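PDB 1R2J: protein FkbI from Streptomyces hygroscopicus, which probably acts as an FAD-dependent dehydrogenase of the acyl-CoA dehydrogenase family on an acyl-carrier-protein-bound intermediate, in making the methoxymalonyl extender unit of FK520. Local coordinates for residues L222-C233 with L342-S350; L67-M75 with S184-A192. One frame throughout, in Å; residues are numbered along the deposited sequence.

Contact 1. Residues L222-C233 with L342-S350; sequences LAYGRKSVAWGC and LMEIIEGSS. With FAD (flavin-adenine dinucleotide), chain B.
Met343 lies across the helix at Val229 and Cys233. Its CB is 3.8 Å from Cys233 SG, and the bent chain brings its SD to 3.9 Å from Val229 CG1. Ile346 faces two ways. Its CG2 sits over the face of the flavin, 3.5 Å from FAD C8, while CD1 turns to Val229. Glu347 has the largest share of the contact. Its CG rests 3.5 Å from Val229 CG2. A bend at chi2 (-83°) then sends the carboxylate over Gly225, and OE2 ends 3.3 Å from Leu222 CD2. Gly225 has no side chain, which leaves room for OE1, and its positive phi (106°) is one glycine readily takes. The helix is kinked here: Gly225 N lacks its bond to the preceding turn. Glu347 O accepts from Arg226 NE (3.2 Å, N-H...O 155°), with the donor above the carbonyl plane. Gly348 passes beside the same guanidinium. Ser349 OG donates to FAD O2B at 2.5 Å and also caps helix 350-361 through Met352 N. The two segments belong to the mainly helical C-terminal domain of the acyl-CoA dehydrogenase fold. Arg226 thus holds the loop backbone, whereas the Glu347 carboxylate meets the helix by van der Waals contact, without a hydrogen bond.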
loop_
_atom_site.group_PDB
_atom_site.type_symbol
_atom_site.label_atom_id
_atom_site.label_comp_id
_atom_site.label_asym_id
_atom_site.label_seq_id
_atom_site.Cartn_x
_atom_site.Cartn_y
_atom_site.Cartn_z
ATOM N N LEU A 222 -0.821 -2.471 10.213
ATOM C CA LEU A 222 0.193 -2.994 9.302
ATOM C C LEU A 222 -0.198 -4.344 8.727
ATOM O O LEU A 222 0.280 -4.717 7.662
ATOM C CB LEU A 222 1.550 -3.107 10.001
ATOM C CG LEU A 222 2.383 -1.827 10.107
ATOM C CD1 LEU A 222 3.695 -2.124 10.817
ATOM C CD2 LEU A 222 2.650 -1.273 8.714
ATOM N N ALA A 223 -1.053 -5.078 9.436
ATOM C CA ALA A 223 -1.510 -6.380 8.952
ATOM C C ALA A 223 -2.096 -6.121 7.570
ATOM O O ALA A 223 -1.807 -6.840 6.613
ATOM C CB ALA A 223 -2.573 -6.957 9.885
ATOM N N TYR A 224 -2.933 -5.093 7.469
ATOM C CA TYR A 224 -3.487 -4.725 6.178
ATOM C C TYR A 224 -2.362 -3.832 5.692
ATOM O O TYR A 224 -1.713 -3.169 6.492
ATOM C CB TYR A 224 -4.782 -3.923 6.329
ATOM C CG TYR A 224 -5.561 -3.797 5.037
ATOM C CD1 TYR A 224 -5.122 -2.957 4.014
ATOM C CD2 TYR A 224 -6.714 -4.551 4.819
ATOM C CE1 TYR A 224 -5.811 -2.877 2.802
ATOM C CE2 TYR A 224 -7.411 -4.474 3.603
ATOM C CZ TYR A 224 -6.948 -3.638 2.606
ATOM O OH TYR A 224 -7.605 -3.571 1.400
ATOM N N GLY A 225 -2.108 -3.801 4.400
ATOM C CA GLY A 225 -0.998 -2.981 3.952
ATOM C C GLY A 225 0.070 -3.993 3.612
ATOM O O GLY A 225 0.553 -4.029 2.487
ATOM N N ARG A 226 0.438 -4.826 4.580
ATOM C CA ARG A 226 1.413 -5.870 4.301
ATOM C C ARG A 226 0.719 -6.834 3.346
ATOM O O ARG A 226 1.322 -7.310 2.388
ATOM C CB ARG A 226 1.832 -6.595 5.585
ATOM C CG ARG A 226 2.968 -5.893 6.290
ATOM C CD ARG A 226 3.341 -6.513 7.621
ATOM N NE ARG A 226 4.312 -5.649 8.285
ATOM C CZ ARG A 226 4.560 -5.646 9.587
ATOM N NH1 ARG A 226 3.904 -6.471 10.391
ATOM N NH2 ARG A 226 5.467 -4.812 10.080
ATOM N N LYS A 227 -0.562 -7.096 3.605
ATOM C CA LYS A 227 -1.344 -7.992 2.756
ATOM C C LYS A 227 -1.574 -7.346 1.395
ATOM O O LYS A 227 -1.475 -7.998 0.352
ATOM C CB LYS A 227 -2.696 -8.301 3.409
ATOM C CG LYS A 227 -3.636 -9.140 2.534
ATOM C CD LYS A 227 -4.928 -9.509 3.277
ATOM C CE LYS A 227 -5.866 -8.319 3.406
ATOM N NZ LYS A 227 -7.088 -8.668 4.186
ATOM N N SER A 228 -1.875 -6.053 1.419
ATOM C CA SER A 228 -2.137 -5.299 0.207
ATOM C C SER A 228 -0.867 -5.127 -0.620
ATOM O O SER A 228 -0.891 -5.277 -1.837
ATOM C CB SER A 228 -2.724 -3.930 0.562
ATOM O OG SER A 228 -3.212 -3.281 -0.598
ATOM N N VAL A 229 0.240 -4.805 0.038
ATOM C CA VAL A 229 1.498 -4.639 -0.672
ATOM C C VAL A 229 1.900 -5.962 -1.305
ATOM O O VAL A 229 2.398 -5.984 -2.429
ATOM C CB VAL A 229 2.630 -4.162 0.258
ATOM C CG1 VAL A 229 3.995 -4.349 -0.427
ATOM C CG2 VAL A 229 2.424 -2.689 0.609
ATOM N N ALA A 230 1.672 -7.060 -0.587
ATOM C CA ALA A 230 2.021 -8.383 -1.102
ATOM C C ALA A 230 1.269 -8.659 -2.415
ATOM O O ALA A 230 1.859 -9.095 -3.398
ATOM C CB ALA A 230 1.701 -9.456 -0.056
ATOM N N TRP A 231 -0.032 -8.384 -2.430
ATOM C CA TRP A 231 -0.829 -8.593 -3.634
ATOM C C TRP A 231 -0.413 -7.587 -4.699
ATOM O O TRP A 231 -0.426 -7.892 -5.889
ATOM C CB TRP A 231 -2.330 -8.447 -3.335
ATOM C CG TRP A 231 -2.932 -9.666 -2.712
ATOM C CD1 TRP A 231 -3.379 -9.798 -1.425
ATOM C CD2 TRP A 231 -3.163 -10.932 -3.349
ATOM N NE1 TRP A 231 -3.876 -11.068 -1.225
ATOM C CE2 TRP A 231 -3.755 -11.783 -2.388
ATOM C CE3 TRP A 231 -2.929 -11.428 -4.639
ATOM C CZ2 TRP A 231 -4.115 -13.103 -2.676
ATOM C CZ3 TRP A 231 -3.289 -12.744 -4.925
ATOM C CH2 TRP A 231 -3.875 -13.563 -3.944
ATOM N N GLY A 232 -0.034 -6.392 -4.265
ATOM C CA GLY A 232 0.398 -5.382 -5.208
ATOM C C GLY A 232 1.626 -5.888 -5.946
ATOM O O GLY A 232 1.761 -5.700 -7.162
ATOM N N CYS A 233 2.517 -6.550 -5.215
ATOM C CA CYS A 233 3.741 -7.083 -5.812
ATOM C C CYS A 233 3.466 -8.220 -6.771
ATOM O O CYS A 233 4.191 -8.404 -7.746
ATOM C CB CYS A 233 4.714 -7.525 -4.724
ATOM S SG CYS A 233 5.304 -6.114 -3.762
ATOM N N LEU A 342 11.133 -0.009 -3.888
ATOM C CA LEU A 342 10.495 0.650 -2.752
ATOM C C LEU A 342 9.695 -0.329 -1.888
ATOM O O LEU A 342 9.677 -0.204 -0.667
ATOM C CB LEU A 342 9.602 1.796 -3.250
ATOM C CG LEU A 342 10.113 3.228 -3.002
ATOM C CD1 LEU A 342 11.628 3.298 -3.147
ATOM C CD2 LEU A 342 9.433 4.187 -3.975
ATOM N N MET A 343 9.056 -1.312 -2.518
ATOM C CA MET A 343 8.268 -2.304 -1.788
ATOM C C MET A 343 9.126 -3.146 -0.842
ATOM O O MET A 343 8.631 -3.642 0.169
ATOM C CB MET A 343 7.522 -3.212 -2.764
ATOM C CG MET A 343 6.517 -2.468 -3.647
ATOM S SD MET A 343 5.306 -1.528 -2.696
ATOM C CE MET A 343 6.087 0.098 -2.671
ATOM N N GLU A 344 10.406 -3.311 -1.173
ATOM C CA GLU A 344 11.324 -4.071 -0.322
ATOM C C GLU A 344 11.667 -3.288 0.948
ATOM O O GLU A 344 12.122 -3.859 1.945
ATOM C CB GLU A 344 12.631 -4.363 -1.067
ATOM C CG GLU A 344 12.557 -5.471 -2.099
ATOM C CD GLU A 344 13.899 -5.727 -2.774
ATOM O OE1 GLU A 344 14.442 -6.847 -2.623
ATOM O OE2 GLU A 344 14.408 -4.808 -3.455
ATOM N N ILE A 345 11.448 -1.978 0.892
ATOM C CA ILE A 345 11.750 -1.072 1.992
ATOM C C ILE A 345 10.566 -0.763 2.921
ATOM O O ILE A 345 10.744 -0.698 4.136
ATOM C CB ILE A 345 12.318 0.263 1.424
ATOM C CG1 ILE A 345 13.630 -0.011 0.676
ATOM C CG2 ILE A 345 12.516 1.277 2.546
ATOM C CD1 ILE A 345 14.027 1.086 -0.319
ATOM N N ILE A 346 9.365 -0.589 2.359
ATOM C CA ILE A 346 8.177 -0.249 3.161
ATOM C C ILE A 346 7.378 -1.421 3.745
ATOM O O ILE A 346 7.597 -2.575 3.383
ATOM C CB ILE A 346 7.198 0.641 2.345
ATOM C CG1 ILE A 346 6.330 -0.213 1.406
ATOM C CG2 ILE A 346 7.987 1.615 1.516
ATOM C CD1 ILE A 346 5.227 0.590 0.680
ATOM N N GLU A 347 6.446 -1.097 4.645
ATOM C CA GLU A 347 5.583 -2.078 5.310
ATOM C C GLU A 347 6.405 -3.191 5.961
ATOM O O GLU A 347 6.050 -4.367 5.893
ATOM C CB GLU A 347 4.593 -2.679 4.301
ATOM C CG GLU A 347 3.612 -1.665 3.707
ATOM C CD GLU A 347 2.415 -1.403 4.593
ATOM O OE1 GLU A 347 1.642 -0.474 4.286
ATOM O OE2 GLU A 347 2.236 -2.133 5.591
ATOM N N GLY A 348 7.493 -2.806 6.621
ATOM C CA GLY A 348 8.360 -3.791 7.239
ATOM C C GLY A 348 9.396 -4.170 6.196
ATOM O O GLY A 348 9.133 -4.992 5.312
ATOM N N SER A 349 10.564 -3.540 6.277
ATOM C CA SER A 349 11.659 -3.791 5.335
ATOM C C SER A 349 12.055 -5.260 5.303
ATOM O O SER A 349 11.757 -6.015 6.231
ATOM C CB SER A 349 12.890 -2.978 5.728
ATOM O OG SER A 349 13.516 -3.573 6.859
ATOM N N SER A 350 12.739 -5.657 4.234
ATOM C CA SER A 350 13.205 -7.036 4.104
ATOM C C SER A 350 13.962 -7.429 5.374
ATOM O O SER A 350 13.820 -8.543 5.867
ATOM C CB SER A 350 14.133 -7.172 2.896
ATOM O OG SER A 350 13.458 -6.828 1.699
HETATM P PA FAD B . 15.468 3.068 8.667
HETATM O O1A FAD B . 14.189 2.569 9.156
HETATM O O2A FAD B . 16.187 4.385 8.800
HETATM O O5B FAD B . 16.033 2.423 7.401
HETATM C C5B FAD B . 16.905 1.480 7.884
HETATM C C4B FAD B . 17.623 0.595 6.925
HETATM O O4B FAD B . 18.244 -0.133 8.043
HETATM C C3B FAD B . 16.626 -0.342 6.319
HETATM O O3B FAD B . 17.201 -0.938 5.203
HETATM C C2B FAD B . 16.330 -1.304 7.369
HETATM O O2B FAD B . 15.832 -2.624 7.030
HETATM C C1B FAD B . 17.648 -1.396 8.192
HETATM N N9A FAD B . 17.380 -1.625 9.574
HETATM C C8A FAD B . 16.805 -0.794 10.572
HETATM N N7A FAD B . 16.697 -1.333 11.750
HETATM C C5A FAD B . 17.217 -2.603 11.592
HETATM C C6A FAD B . 17.395 -3.679 12.468
HETATM N N6A FAD B . 17.045 -3.626 13.761
HETATM N N1A FAD B . 17.960 -4.837 11.969
HETATM C C2A FAD B . 18.327 -4.926 10.670
HETATM N N3A FAD B . 18.194 -3.910 9.718
HETATM C C4A FAD B . 17.607 -2.771 10.337
HETATM N N1 FAD B . 5.112 5.459 6.262
HETATM C C2 FAD B . 3.844 5.656 6.813
HETATM O O2 FAD B . 3.667 5.783 8.039
HETATM N N3 FAD B . 2.743 5.719 5.969
HETATM C C4 FAD B . 2.794 5.609 4.556
HETATM O O4 FAD B . 1.724 5.685 3.880
HETATM C C4X FAD B . 4.056 5.438 4.034
HETATM N N5 FAD B . 4.131 5.348 2.579
HETATM C C5X FAD B . 5.407 5.204 1.994
HETATM C C6 FAD B . 5.580 5.132 0.586
HETATM C C7 FAD B . 6.848 5.028 -0.061
HETATM C C7M FAD B . 6.936 4.964 -1.584
HETATM C C8 FAD B . 8.011 5.003 0.759
HETATM C C8M FAD B . 9.425 4.929 0.211
HETATM C C9 FAD B . 7.897 5.048 2.125
HETATM C C9A FAD B . 6.616 5.125 2.784
HETATM N N10 FAD B . 6.443 5.187 4.264
HETATM C C10 FAD B . 5.201 5.360 4.888
HETATM C "C1'" FAD B . 7.703 5.014 4.847
HETATM C "C2'" FAD B . 8.024 3.439 5.138
HETATM O "O2'" FAD B . 7.323 3.292 6.407
HETATM C "C3'" FAD B . 9.421 3.418 5.415
HETATM O "O3'" FAD B . 10.095 2.739 4.327
HETATM C "C4'" FAD B . 10.222 2.833 6.605
HETATM O "O4'" FAD B . 9.816 3.073 7.926
HETATM C "C5'" FAD B . 11.435 3.563 6.272
HETATM O "O5'" FAD B . 12.176 3.996 7.372
HETATM P P FAD B . 13.429 4.963 7.012
HETATM O O1P FAD B . 12.831 5.154 8.246
HETATM O O2P FAD B . 14.496 5.962 7.536
HETATM O O3P FAD B . 14.539 4.063 7.788
#

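Contact 2. Residues L67-M75 with S184-A192; sequences LCSSLRSVM and SGCRAAGHA. With FAD (flavin-adenine dinucleotide), chain B.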
loop_
_atom_site.group_PDB
_atom_site.type_symbol
_atom_site.label_atom_id
_atom_site.label_comp_id
_atom_site.label_asym_id
_atom_site.label_seq_id
_atom_site.Cartn_x
_atom_site.Cartn_y
_atom_site.Cartn_z
ATOM N N LEU A 67 -1.103 -2.605 -13.429
ATOM C CA LEU A 67 -1.372 -1.453 -14.295
ATOM C C LEU A 67 -0.612 -0.201 -13.851
ATOM O O LEU A 67 0.057 0.451 -14.652
ATOM C CB LEU A 67 -2.871 -1.145 -14.303
ATOM C CG LEU A 67 -3.815 -2.267 -14.738
ATOM C CD1 LEU A 67 -5.261 -1.840 -14.489
ATOM C CD2 LEU A 67 -3.586 -2.592 -16.207
ATOM N N CYS A 68 -0.735 0.132 -12.571
ATOM C CA CYS A 68 -0.073 1.303 -12.008
ATOM C C CYS A 68 0.067 1.096 -10.509
ATOM O O CYS A 68 -0.933 0.948 -9.807
ATOM C CB CYS A 68 -0.904 2.563 -12.285
ATOM S SG CYS A 68 -0.367 4.011 -11.356
ATOM N N SER A 69 1.300 1.089 -10.012
ATOM C CA SER A 69 1.518 0.872 -8.584
ATOM C C SER A 69 1.244 2.113 -7.734
ATOM O O SER A 69 1.117 2.010 -6.518
ATOM C CB SER A 69 2.941 0.347 -8.333
ATOM O OG SER A 69 3.129 -0.921 -8.961
ATOM N N SER A 70 1.174 3.287 -8.361
ATOM C CA SER A 70 0.856 4.507 -7.614
ATOM C C SER A 70 -0.626 4.399 -7.238
ATOM O O SER A 70 -1.019 4.630 -6.088
ATOM C CB SER A 70 1.063 5.763 -8.467
ATOM O OG SER A 70 2.427 6.106 -8.598
ATOM N N LEU A 71 -1.446 4.043 -8.221
ATOM C CA LEU A 71 -2.873 3.889 -7.988
ATOM C C LEU A 71 -3.076 2.788 -6.950
ATOM O O LEU A 71 -3.891 2.930 -6.035
ATOM C CB LEU A 71 -3.586 3.528 -9.297
ATOM C CG LEU A 71 -5.092 3.250 -9.228
ATOM C CD1 LEU A 71 -5.818 4.445 -8.618
ATOM C CD2 LEU A 71 -5.620 2.971 -10.637
ATOM N N ARG A 72 -2.317 1.703 -7.093
ATOM C CA ARG A 72 -2.389 0.564 -6.179
ATOM C C ARG A 72 -2.061 1.026 -4.760
ATOM O O ARG A 72 -2.688 0.590 -3.793
ATOM C CB ARG A 72 -1.390 -0.509 -6.622
ATOM C CG ARG A 72 -1.662 -1.932 -6.137
ATOM C CD ARG A 72 -1.203 -2.187 -4.713
ATOM N NE ARG A 72 0.093 -1.604 -4.363
ATOM C CZ ARG A 72 1.229 -1.762 -5.037
ATOM N NH1 ARG A 72 1.280 -2.492 -6.152
ATOM N NH2 ARG A 72 2.339 -1.199 -4.569
ATOM N N SER A 73 -1.078 1.918 -4.640
ATOM C CA SER A 73 -0.680 2.423 -3.329
ATOM C C SER A 73 -1.818 3.182 -2.650
ATOM O O SER A 73 -1.935 3.165 -1.424
ATOM C CB SER A 73 0.557 3.314 -3.458
ATOM O OG SER A 73 1.697 2.536 -3.790
ATOM N N VAL A 74 -2.653 3.842 -3.451
ATOM C CA VAL A 74 -3.788 4.586 -2.921
ATOM C C VAL A 74 -4.796 3.601 -2.350
ATOM O O VAL A 74 -5.403 3.858 -1.309
ATOM C CB VAL A 74 -4.464 5.447 -4.019
ATOM C CG1 VAL A 74 -5.679 6.172 -3.451
ATOM C CG2 VAL A 74 -3.471 6.463 -4.550
ATOM N N MET A 75 -4.965 2.471 -3.035
ATOM C CA MET A 75 -5.882 1.424 -2.590
ATOM C C MET A 75 -5.392 0.860 -1.265
ATOM O O MET A 75 -6.190 0.547 -0.379
ATOM C CB MET A 75 -5.938 0.272 -3.597
ATOM C CG MET A 75 -6.478 0.632 -4.959
ATOM S SD MET A 75 -6.475 -0.796 -6.078
ATOM C CE MET A 75 -7.455 -1.992 -5.118
ATOM N N SER A 184 11.218 8.656 -5.602
ATOM C CA SER A 184 11.893 7.787 -6.566
ATOM C C SER A 184 10.961 6.813 -7.282
ATOM O O SER A 184 11.141 6.544 -8.468
ATOM C CB SER A 184 13.020 7.006 -5.884
ATOM O OG SER A 184 12.505 6.127 -4.903
ATOM N N GLY A 185 9.972 6.286 -6.565
ATOM C CA GLY A 185 9.034 5.345 -7.161
ATOM C C GLY A 185 7.614 5.634 -6.704
ATOM O O GLY A 185 7.425 6.465 -5.812
ATOM N N CYS A 186 6.623 4.952 -7.283
ATOM C CA CYS A 186 5.224 5.188 -6.929
ATOM C C CYS A 186 5.020 6.715 -6.929
ATOM O O CYS A 186 4.279 7.270 -6.115
ATOM C CB CYS A 186 4.925 4.601 -5.540
ATOM S SG CYS A 186 4.737 2.778 -5.479
ATOM N N ARG A 187 5.692 7.367 -7.873
ATOM C CA ARG A 187 5.699 8.819 -8.013
ATOM C C ARG A 187 4.372 9.566 -8.112
ATOM O O ARG A 187 4.329 10.775 -7.887
ATOM C CB ARG A 187 6.603 9.198 -9.192
ATOM C CG ARG A 187 8.005 8.619 -9.066
ATOM C CD ARG A 187 8.966 9.221 -10.075
ATOM N NE ARG A 187 8.630 8.871 -11.451
ATOM C CZ ARG A 187 9.380 9.200 -12.498
ATOM N NH1 ARG A 187 10.497 9.891 -12.313
ATOM N NH2 ARG A 187 9.027 8.827 -13.719
ATOM N N ALA A 188 3.292 8.863 -8.434
ATOM C CA ALA A 188 1.993 9.513 -8.531
ATOM C C ALA A 188 1.096 9.167 -7.341
ATOM O O ALA A 188 -0.097 9.477 -7.345
ATOM C CB ALA A 188 1.307 9.114 -9.834
ATOM N N ALA A 189 1.676 8.544 -6.318
ATOM C CA ALA A 189 0.914 8.136 -5.143
ATOM C C ALA A 189 0.586 9.254 -4.154
ATOM O O ALA A 189 -0.072 9.012 -3.139
ATOM C CB ALA A 189 1.639 7.014 -4.426
ATOM N N GLY A 190 1.054 10.465 -4.438
ATOM C CA GLY A 190 0.770 11.589 -3.562
ATOM C C GLY A 190 1.380 11.535 -2.171
ATOM O O GLY A 190 0.709 11.857 -1.193
ATOM N N HIS A 191 2.645 11.139 -2.077
ATOM C CA HIS A 191 3.339 11.063 -0.790
ATOM C C HIS A 191 3.497 12.474 -0.243
ATOM O O HIS A 191 3.734 13.412 -0.995
ATOM C CB HIS A 191 4.736 10.460 -0.970
ATOM C CG HIS A 191 4.754 9.218 -1.801
ATOM N ND1 HIS A 191 4.265 8.013 -1.349
ATOM C CD2 HIS A 191 5.155 9.007 -3.075
ATOM C CE1 HIS A 191 4.360 7.112 -2.310
ATOM N NE2 HIS A 191 4.897 7.690 -3.369
ATOM N N ALA A 192 3.374 12.631 1.066
ATOM C CA ALA A 192 3.533 13.949 1.657
ATOM C C ALA A 192 3.781 13.854 3.150
ATOM O O ALA A 192 3.285 12.943 3.810
ATOM C CB ALA A 192 2.292 14.787 1.381
HETATM P PA FAD B . 15.468 3.068 8.667
HETATM O O1A FAD B . 14.189 2.569 9.156
HETATM O O2A FAD B . 16.187 4.385 8.800
HETATM O O5B FAD B . 16.033 2.423 7.401
HETATM C C5B FAD B . 16.905 1.480 7.884
HETATM C C4B FAD B . 17.623 0.595 6.925
HETATM O O4B FAD B . 18.244 -0.133 8.043
HETATM C C3B FAD B . 16.626 -0.342 6.319
HETATM O O3B FAD B . 17.201 -0.938 5.203
HETATM C C2B FAD B . 16.330 -1.304 7.369
HETATM O O2B FAD B . 15.832 -2.624 7.030
HETATM C C1B FAD B . 17.648 -1.396 8.192
HETATM N N9A FAD B . 17.380 -1.625 9.574
HETATM C C8A FAD B . 16.805 -0.794 10.572
HETATM N N7A FAD B . 16.697 -1.333 11.750
HETATM C C5A FAD B . 17.217 -2.603 11.592
HETATM C C6A FAD B . 17.395 -3.679 12.468
HETATM N N6A FAD B . 17.045 -3.626 13.761
HETATM N N1A FAD B . 17.960 -4.837 11.969
HETATM C C2A FAD B . 18.327 -4.926 10.670
HETATM N N3A FAD B . 18.194 -3.910 9.718
HETATM C C4A FAD B . 17.607 -2.771 10.337
HETATM N N1 FAD B . 5.112 5.459 6.262
HETATM C C2 FAD B . 3.844 5.656 6.813
HETATM O O2 FAD B . 3.667 5.783 8.039
HETATM N N3 FAD B . 2.743 5.719 5.969
HETATM C C4 FAD B . 2.794 5.609 4.556
HETATM O O4 FAD B . 1.724 5.685 3.880
HETATM C C4X FAD B . 4.056 5.438 4.034
HETATM N N5 FAD B . 4.131 5.348 2.579
HETATM C C5X FAD B . 5.407 5.204 1.994
HETATM C C6 FAD B . 5.580 5.132 0.586
HETATM C C7 FAD B . 6.848 5.028 -0.061
HETATM C C7M FAD B . 6.936 4.964 -1.584
HETATM C C8 FAD B . 8.011 5.003 0.759
HETATM C C8M FAD B . 9.425 4.929 0.211
HETATM C C9 FAD B . 7.897 5.048 2.125
HETATM C C9A FAD B . 6.616 5.125 2.784
HETATM N N10 FAD B . 6.443 5.187 4.264
HETATM C C10 FAD B . 5.201 5.360 4.888
HETATM C "C1'" FAD B . 7.703 5.014 4.847
HETATM C "C2'" FAD B . 8.024 3.439 5.138
HETATM O "O2'" FAD B . 7.323 3.292 6.407
HETATM C "C3'" FAD B . 9.421 3.418 5.415
HETATM O "O3'" FAD B . 10.095 2.739 4.327
HETATM C "C4'" FAD B . 10.222 2.833 6.605
HETATM O "O4'" FAD B . 9.816 3.073 7.926
HETATM C "C5'" FAD B . 11.435 3.563 6.272
HETATM O "O5'" FAD B . 12.176 3.996 7.372
HETATM P P FAD B . 13.429 4.963 7.012
HETATM O O1P FAD B . 12.831 5.154 8.246
HETATM O O2P FAD B . 14.496 5.962 7.536
HETATM O O3P FAD B . 14.539 4.063 7.788
#
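Ser70 points its hydroxyl into the turn formed by residues 186-189. OG lies beside its own backbone N, anti to the carbonyl carbon (chi1 -77°), and there it accepts from Ala188 N at 2.9 Å (N-H...O 146°). Its CB lies against the Ala188-Ala189 peptide. One helical turn on, Ser73 CB meets Ala189 CB at 4.0 Å. Ser73 OG bends back to donate to Ser69 O (2.8 Å) and stands 3.5 Å from Cys186 SG. The turn is type I, and it sets a loop of the middle beta domain against the first turns of helix 69-88 from the N-terminal helical domain. Cys68 caps that helix, its SG accepting from Leu71 N. Behind the turn, His191 NE2 donates to Cys186 O at 2.8 Å, from above the carbonyl plane. Ala189 N reaches the same oxygen from the opposite face. The His191 ring meets the flavin methyl obliquely, with CE1 3.4 Å from FAD C7M. With an alanine in place of His191 the imidazole is gone, Cys186 O would probably keep only the turn bond, and a gap is likely to open beside FAD C7M. The ring of Trp142 also meets this imidazole, the planes at about 50°.

The centres of the two contacts are 13 Å apart, and both reach FAD. They come in series along the chain: contact 2 closes before contact 1 opens. Contact 2 joins helix 69-88 of the N-terminal domain to the loop between strands 175-179 and 192-196 of the middle domain. Contact 1 lies wholly in the C-terminal domain, between helix 219-248 and the end of helix 332-345 with the loop to helix 350-361. The two also touch directly. Arg72 reaches Gly232 and Met343, and Leu342 packs on Ser184 and Gly185. All three domains therefore meet beside the cofactor: contact 2 borders the dimethyl end of the flavin, and contact 1 runs from the flavin to the adenosine ribose.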